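PDB 3LJY: putative adhesin from Parabacteroides distasonis, which is a putative lipoprotein adhesin of the auto-transporter head GIN family, probably involved in cell adhesion. Local coordinates for residues D75-T78 against K79-V82. Numbering follows the deposited sequence.
Sequences DHFT and KFIV
Phe-77 and Phe-80 meet as a T-shaped (edge-to-face) aromatic pair where the chain runs into strand 80-86, near the N-terminal end of the long parallel beta-helix. The contact is local, formed between side chains three residues apart, and illustrates how a residue entering a strand, here Phe-80, can be met by a loop residue three positions earlier. The ring planes lie at 78° with centroids 5.9 Å apart; the edge of Phe-80 is directed at the face of Phe-77, with CD2 over that face. The nearest atoms of the pair are not ring to ring: CE1 of Phe-77 sits 3.6 Å from CB of Phe-80. A chi1 of 56° places CG of Phe-77 between its own backbone N and carbonyl carbon and turns the ring forward along the chain, so that CD1 lies 3.7 Å from the Lys-79 C atom, an oblique approach, while Lys-79 N lies at the ring edge in its plane. Phe-80 behaves differently: its CG is anti to the backbone N (chi1 -165°), and the ring leads away from the preceding residues into the interior, where it packs on Val-46, Val-48 and Ile-67 and meets the ring of Phe-69. Phe-77, only partly exposed, lies against Phe-80 and also rests on Leu-52 and Asp-49. The intervening residues turn to the exposed surface. Thr-78 has its hydroxyl OG1 hydrogen-bonded to Asp-49 OD2, which ties the connection to strand 43-49. The Lys-79 side chain leads away from residues 75-78, though its CB still touches Thr-78, and its aliphatic part passes the preceding carbonyl: CD of Lys-79 lies 3.7 Å from Thr-78 O.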
# COMPACT_ATOMS: atom_id res chain seq x y z
N ASP A 75 5.93 -10.34 -24.63
CA ASP A 75 5.12 -11.52 -24.32
C ASP A 75 5.56 -12.15 -23.00
O ASP A 75 4.72 -12.66 -22.24
CB ASP A 75 5.22 -12.56 -25.45
CG ASP A 75 4.66 -12.04 -26.78
OD1 ASP A 75 3.89 -11.05 -26.79
OD2 ASP A 75 4.99 -12.66 -27.82
N HIS A 76 6.86 -12.12 -22.74
CA HIS A 76 7.44 -12.80 -21.61
C HIS A 76 8.73 -12.11 -21.13
O HIS A 76 9.53 -11.64 -21.93
CB HIS A 76 7.75 -14.25 -21.98
CG HIS A 76 8.19 -15.08 -20.82
ND1 HIS A 76 7.38 -15.29 -19.71
CD2 HIS A 76 9.35 -15.74 -20.58
CE1 HIS A 76 8.03 -16.06 -18.85
NE2 HIS A 76 9.22 -16.34 -19.35
N PHE A 77 8.91 -12.09 -19.82
CA PHE A 77 10.20 -11.74 -19.23
C PHE A 77 10.39 -12.57 -17.97
O PHE A 77 9.42 -13.08 -17.40
CB PHE A 77 10.36 -10.23 -18.99
CG PHE A 77 9.26 -9.60 -18.13
CD1 PHE A 77 9.35 -9.61 -16.75
CD2 PHE A 77 8.19 -9.00 -18.70
CE1 PHE A 77 8.38 -9.09 -15.98
CE2 PHE A 77 7.19 -8.43 -17.92
CZ PHE A 77 7.30 -8.48 -16.55
N THR A 78 11.66 -12.75 -17.60
CA THR A 78 12.05 -13.53 -16.44
C THR A 78 11.74 -12.75 -15.18
O THR A 78 11.09 -13.26 -14.28
CB THR A 78 13.55 -13.87 -16.52
OG1 THR A 78 13.86 -14.24 -17.86
CG2 THR A 78 13.90 -14.99 -15.56
N LYS A 79 12.21 -11.51 -15.12
CA LYS A 79 12.00 -10.68 -13.96
C LYS A 79 12.16 -9.24 -14.41
O LYS A 79 12.77 -8.99 -15.43
CB LYS A 79 13.00 -11.03 -12.85
CG LYS A 79 12.46 -10.81 -11.44
CD LYS A 79 11.81 -12.04 -10.86
CE LYS A 79 11.09 -11.73 -9.57
NZ LYS A 79 10.49 -13.01 -9.01
N PHE A 80 11.54 -8.32 -13.68
CA PHE A 80 11.61 -6.88 -13.92
C PHE A 80 11.73 -6.24 -12.55
O PHE A 80 10.74 -6.14 -11.83
CB PHE A 80 10.34 -6.41 -14.63
CG PHE A 80 10.42 -5.02 -15.25
CD1 PHE A 80 11.06 -3.97 -14.62
CD2 PHE A 80 9.78 -4.77 -16.45
CE1 PHE A 80 11.08 -2.69 -15.20
CE2 PHE A 80 9.81 -3.51 -17.03
CZ PHE A 80 10.45 -2.47 -16.40
N ILE A 81 12.94 -5.80 -12.19
CA ILE A 81 13.22 -5.24 -10.84
C ILE A 81 13.59 -3.79 -10.99
O ILE A 81 14.49 -3.48 -11.71
CB ILE A 81 14.39 -5.98 -10.11
CG1 ILE A 81 14.15 -7.49 -10.05
CG2 ILE A 81 14.56 -5.44 -8.70
CD1 ILE A 81 15.36 -8.28 -9.52
N VAL A 82 12.86 -2.90 -10.31
CA VAL A 82 13.19 -1.47 -10.24
C VAL A 82 13.75 -1.12 -8.84
O VAL A 82 13.30 -1.66 -7.83
CB VAL A 82 11.95 -0.58 -10.52
CG1 VAL A 82 12.30 0.86 -10.30
CG2 VAL A 82 11.44 -0.80 -11.91